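Nucleoporin NUP82 (Chaetomium thermophilum, PDB 5CWW) probably serves, through this N-terminal beta-propeller domain, as a structural component of the nuclear pore complex and a docking site for transport factors. Local coordinates at residues N421-T433 and L515-Q527. Residues are numbered along the deposited sequence; the frame is centred on the assembly and turned at random.
Sequences NGLSLNIICLLST and LTPWVFRLESELQ
Glu-523 turns its carboxylate onto Ser-424, where OE1 takes two hydrogen bonds: one from Ser-424 N at 2.9 Å, arriving 57° out of the carboxylate plane, the other from Ser-424 OG at 2.7 Å, on the syn lone pair. A bend at chi2 (62°) turns the acid toward Ser-424, its CG lying 3.2 Å from Gly-422 O. Leu-423 crosses this chain at a slant: with CG anti to the backbone N (chi1 -175°), its CD1 reaches the helix 3.5 Å from Val-519 O and 3.9 Å from Leu-522 CG. The loop through Gly-422 to Leu-425 runs into strand 427-432 of one beta-propeller sheet, while helix 518-526 belongs to an insertion between strands 509-514 and 548-554 of the next, so the contact joins neighbouring blades. Nearer the strand, Ile-427 and Leu-515 meet tip to tip, CG2 to CD1 at 3.9 Å. The Phe-520 ring presents its edge to Gly-422, CE1 lying 3.7 Å from CA. Were Glu-523 replaced by an alanine, Ser-424 N and OG would probably lose the acceptor they share, leaving loop and helix linked here by apolar packing. Ser-424 OG also hydrogen-bonds a basic side chain of another protein's chain.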
loop_
_atom_site.group_PDB
_atom_site.type_symbol
_atom_site.label_atom_id
_atom_site.label_comp_id
_atom_site.label_asym_id
_atom_site.label_seq_id
_atom_site.Cartn_x
_atom_site.Cartn_y
_atom_site.Cartn_z
ATOM N N ASN B 421 2.557 -25.073 -0.239
ATOM C CA ASN B 421 2.756 -25.547 1.126
ATOM C C ASN B 421 3.588 -24.563 1.942
ATOM O O ASN B 421 4.682 -24.172 1.533
ATOM C CB ASN B 421 3.428 -26.921 1.121
ATOM C CG ASN B 421 3.514 -27.532 2.507
ATOM O OD1 ASN B 421 2.697 -27.237 3.379
ATOM N ND2 ASN B 421 4.505 -28.390 2.713
ATOM N N GLY B 422 3.065 -24.169 3.099
ATOM C CA GLY B 422 3.729 -23.188 3.937
ATOM C C GLY B 422 2.984 -22.945 5.234
ATOM O O GLY B 422 2.418 -23.872 5.808
ATOM N N LEU B 423 2.974 -21.696 5.687
ATOM C CA LEU B 423 2.383 -21.344 6.974
ATOM C C LEU B 423 0.930 -20.902 6.837
ATOM O O LEU B 423 0.597 -20.062 5.995
ATOM C CB LEU B 423 3.197 -20.231 7.639
ATOM C CG LEU B 423 2.777 -19.836 9.059
ATOM C CD1 LEU B 423 3.034 -20.973 10.039
ATOM C CD2 LEU B 423 3.505 -18.574 9.496
ATOM N N SER B 424 0.071 -21.448 7.692
ATOM C CA SER B 424 -1.349 -21.109 7.683
ATOM C C SER B 424 -1.628 -19.772 8.374
ATOM O O SER B 424 -2.667 -19.600 9.011
ATOM C CB SER B 424 -2.158 -22.220 8.356
ATOM O OG SER B 424 -1.706 -22.450 9.679
ATOM N N LEU B 425 -0.699 -18.828 8.240
ATOM C CA LEU B 425 -0.856 -17.494 8.808
ATOM C C LEU B 425 -0.267 -16.463 7.865
ATOM O O LEU B 425 0.744 -16.717 7.208
ATOM C CB LEU B 425 -0.160 -17.386 10.167
ATOM C CG LEU B 425 -0.593 -18.298 11.314
ATOM C CD1 LEU B 425 0.410 -18.171 12.443
ATOM C CD2 LEU B 425 -1.990 -17.952 11.802
ATOM N N ASN B 426 -0.894 -15.295 7.797
ATOM C CA ASN B 426 -0.304 -14.176 7.081
ATOM C C ASN B 426 0.953 -13.710 7.802
ATOM O O ASN B 426 0.983 -13.641 9.034
ATOM C CB ASN B 426 -1.293 -13.016 6.945
ATOM C CG ASN B 426 -2.578 -13.423 6.257
ATOM O OD1 ASN B 426 -2.570 -13.860 5.106
ATOM N ND2 ASN B 426 -3.698 -13.259 6.951
ATOM N N ILE B 427 1.996 -13.420 7.033
ATOM C CA ILE B 427 3.212 -12.835 7.574
ATOM C C ILE B 427 3.368 -11.438 6.993
ATOM O O ILE B 427 3.487 -11.269 5.779
ATOM C CB ILE B 427 4.459 -13.682 7.258
ATOM C CG1 ILE B 427 4.245 -15.129 7.720
ATOM C CG2 ILE B 427 5.688 -13.082 7.937
ATOM C CD1 ILE B 427 5.370 -16.080 7.349
ATOM N N ILE B 428 3.342 -10.442 7.869
ATOM C CA ILE B 428 3.454 -9.052 7.460
ATOM C C ILE B 428 4.868 -8.564 7.749
ATOM O O ILE B 428 5.293 -8.494 8.904
ATOM C CB ILE B 428 2.415 -8.162 8.176
ATOM C CG1 ILE B 428 0.997 -8.522 7.718
ATOM C CG2 ILE B 428 2.651 -6.685 7.868
ATOM C CD1 ILE B 428 0.411 -9.774 8.338
ATOM N N CYS B 429 5.595 -8.250 6.682
ATOM C CA CYS B 429 6.972 -7.785 6.786
ATOM C C CYS B 429 7.022 -6.278 6.550
ATOM O O CYS B 429 6.440 -5.776 5.583
ATOM C CB CYS B 429 7.864 -8.523 5.787
ATOM S SG CYS B 429 7.739 -10.331 5.891
ATOM N N LEU B 430 7.709 -5.566 7.439
ATOM C CA LEU B 430 7.741 -4.106 7.416
ATOM C C LEU B 430 9.175 -3.599 7.327
ATOM O O LEU B 430 10.033 -4.008 8.105
ATOM C CB LEU B 430 7.062 -3.534 8.662
ATOM C CG LEU B 430 5.663 -4.068 8.981
ATOM C CD1 LEU B 430 5.188 -3.548 10.332
ATOM C CD2 LEU B 430 4.676 -3.693 7.886
ATOM N N LEU B 431 9.416 -2.692 6.385
ATOM C CA LEU B 431 10.746 -2.145 6.138
ATOM C C LEU B 431 10.804 -0.666 6.512
ATOM O O LEU B 431 10.065 0.155 5.963
ATOM C CB LEU B 431 11.120 -2.346 4.669
ATOM C CG LEU B 431 12.528 -2.004 4.181
ATOM C CD1 LEU B 431 13.603 -2.636 5.053
ATOM C CD2 LEU B 431 12.668 -2.485 2.742
ATOM N N SER B 432 11.679 -0.337 7.458
ATOM C CA SER B 432 11.834 1.033 7.937
ATOM C C SER B 432 12.871 1.796 7.120
ATOM O O SER B 432 13.679 1.193 6.415
ATOM C CB SER B 432 12.237 1.042 9.413
ATOM O OG SER B 432 11.359 0.247 10.192
ATOM N N THR B 433 12.847 3.122 7.233
ATOM C CA THR B 433 13.836 3.979 6.582
ATOM C C THR B 433 15.253 3.532 6.917
ATOM O O THR B 433 16.140 3.550 6.062
ATOM C CB THR B 433 13.666 5.454 7.007
ATOM O OG1 THR B 433 12.338 5.896 6.697
ATOM C CG2 THR B 433 14.677 6.353 6.298
ATOM N N LEU B 515 12.541 -16.988 5.743
ATOM C CA LEU B 515 11.808 -17.377 6.943
ATOM C C LEU B 515 11.677 -18.892 7.064
ATOM O O LEU B 515 11.076 -19.391 8.015
ATOM C CB LEU B 515 10.421 -16.733 6.942
ATOM C CG LEU B 515 10.411 -15.236 6.630
ATOM C CD1 LEU B 515 8.999 -14.675 6.725
ATOM C CD2 LEU B 515 11.355 -14.479 7.552
ATOM N N THR B 516 12.235 -19.618 6.101
ATOM C CA THR B 516 12.294 -21.074 6.177
ATOM C C THR B 516 13.617 -21.493 6.805
ATOM O O THR B 516 14.605 -20.769 6.697
ATOM C CB THR B 516 12.160 -21.730 4.791
ATOM O OG1 THR B 516 13.287 -21.376 3.979
ATOM C CG2 THR B 516 10.877 -21.286 4.104
ATOM N N PRO B 517 13.648 -22.665 7.465
ATOM C CA PRO B 517 12.530 -23.592 7.664
ATOM C C PRO B 517 11.650 -23.231 8.861
ATOM O O PRO B 517 10.753 -24.001 9.205
ATOM C CB PRO B 517 13.232 -24.931 7.894
ATOM C CG PRO B 517 14.508 -24.561 8.549
ATOM C CD PRO B 517 14.919 -23.240 7.945
ATOM N N TRP B 518 11.902 -22.083 9.483
ATOM C CA TRP B 518 11.205 -21.719 10.712
ATOM C C TRP B 518 9.686 -21.685 10.557
ATOM O O TRP B 518 8.963 -22.086 11.471
ATOM C CB TRP B 518 11.688 -20.360 11.217
ATOM C CG TRP B 518 10.798 -19.807 12.276
ATOM C CD1 TRP B 518 10.831 -20.089 13.609
ATOM C CD2 TRP B 518 9.721 -18.881 12.087
ATOM N NE1 TRP B 518 9.842 -19.394 14.263
ATOM C CE2 TRP B 518 9.145 -18.648 13.349
ATOM C CE3 TRP B 518 9.188 -18.230 10.972
ATOM C CZ2 TRP B 518 8.065 -17.786 13.528
ATOM C CZ3 TRP B 518 8.118 -17.374 11.151
ATOM C CH2 TRP B 518 7.568 -17.159 12.419
ATOM N N VAL B 519 9.198 -21.205 9.417
ATOM C CA VAL B 519 7.757 -21.126 9.189
ATOM C C VAL B 519 7.157 -22.522 9.063
ATOM O O VAL B 519 6.011 -22.753 9.447
ATOM C CB VAL B 519 7.406 -20.307 7.920
ATOM C CG1 VAL B 519 7.735 -18.842 8.121
ATOM C CG2 VAL B 519 8.112 -20.863 6.689
ATOM N N PHE B 520 7.942 -23.451 8.528
ATOM C CA PHE B 520 7.507 -24.836 8.391
ATOM C C PHE B 520 7.435 -25.536 9.749
ATOM O O PHE B 520 6.566 -26.379 9.968
ATOM C CB PHE B 520 8.449 -25.599 7.454
ATOM C CG PHE B 520 8.457 -25.079 6.042
ATOM C CD1 PHE B 520 7.272 -24.796 5.381
ATOM C CD2 PHE B 520 9.652 -24.870 5.375
ATOM C CE1 PHE B 520 7.282 -24.318 4.081
ATOM C CE2 PHE B 520 9.668 -24.393 4.077
ATOM C CZ PHE B 520 8.481 -24.117 3.429
ATOM N N ARG B 521 8.346 -25.192 10.654
ATOM C CA ARG B 521 8.340 -25.786 11.989
ATOM C C ARG B 521 7.128 -25.312 12.786
ATOM O O ARG B 521 6.552 -26.072 13.563
ATOM C CB ARG B 521 9.626 -25.450 12.751
ATOM C CG ARG B 521 10.898 -25.983 12.110
ATOM C CD ARG B 521 12.079 -25.863 13.061
ATOM N NE ARG B 521 13.344 -25.675 12.355
ATOM C CZ ARG B 521 14.053 -26.656 11.804
ATOM N NH1 ARG B 521 13.629 -27.911 11.865
ATOM N NH2 ARG B 521 15.193 -26.379 11.185
ATOM N N LEU B 522 6.743 -24.055 12.592
ATOM C CA LEU B 522 5.574 -23.521 13.279
ATOM C C LEU B 522 4.314 -24.197 12.754
ATOM O O LEU B 522 3.446 -24.593 13.530
ATOM C CB LEU B 522 5.476 -22.003 13.107
ATOM C CG LEU B 522 4.230 -21.352 13.722
ATOM C CD1 LEU B 522 4.067 -21.727 15.196
ATOM C CD2 LEU B 522 4.270 -19.835 13.560
ATOM N N GLU B 523 4.220 -24.329 11.434
ATOM C CA GLU B 523 3.049 -24.939 10.812
ATOM C C GLU B 523 2.882 -26.394 11.248
ATOM O O GLU B 523 1.762 -26.856 11.468
ATOM C CB GLU B 523 3.145 -24.858 9.287
ATOM C CG GLU B 523 1.980 -25.524 8.551
ATOM C CD GLU B 523 0.640 -24.874 8.850
ATOM O OE1 GLU B 523 0.627 -23.723 9.333
ATOM O OE2 GLU B 523 -0.403 -25.517 8.607
ATOM N N SER B 524 3.992 -27.116 11.366
ATOM C CA SER B 524 3.937 -28.513 11.785
ATOM C C SER B 524 3.394 -28.615 13.207
ATOM O O SER B 524 2.634 -29.526 13.526
ATOM C CB SER B 524 5.317 -29.168 11.695
ATOM O OG SER B 524 6.227 -28.565 12.597
ATOM N N GLU B 525 3.780 -27.671 14.058
ATOM C CA GLU B 525 3.257 -27.626 15.416
ATOM C C GLU B 525 1.768 -27.289 15.428
ATOM O O GLU B 525 1.015 -27.809 16.252
ATOM C CB GLU B 525 4.028 -26.613 16.260
ATOM C CG GLU B 525 3.703 -26.691 17.742
ATOM C CD GLU B 525 3.936 -28.078 18.313
ATOM O OE1 GLU B 525 4.906 -28.742 17.887
ATOM O OE2 GLU B 525 3.143 -28.508 19.179
ATOM N N LEU B 526 1.344 -26.419 14.516
ATOM C CA LEU B 526 -0.069 -26.072 14.400
ATOM C C LEU B 526 -0.882 -27.275 13.936
ATOM O O LEU B 526 -2.046 -27.427 14.307
ATOM C CB LEU B 526 -0.266 -24.901 13.432
ATOM C CG LEU B 526 0.233 -23.536 13.917
ATOM C CD1 LEU B 526 0.222 -22.526 12.778
ATOM C CD2 LEU B 526 -0.604 -23.032 15.088
ATOM N N GLN B 527 -0.260 -28.130 13.131
ATOM C CA GLN B 527 -0.913 -29.338 12.640
ATOM C C GLN B 527 -0.556 -30.558 13.488
ATOM O O GLN B 527 -0.870 -31.686 13.114
ATOM C CB GLN B 527 -0.523 -29.588 11.182
ATOM C CG GLN B 527 -1.029 -28.527 10.219
ATOM C CD GLN B 527 -0.680 -28.834 8.774
ATOM O OE1 GLN B 527 -0.069 -29.859 8.475
ATOM N NE2 GLN B 527 -1.058 -27.935 7.870
#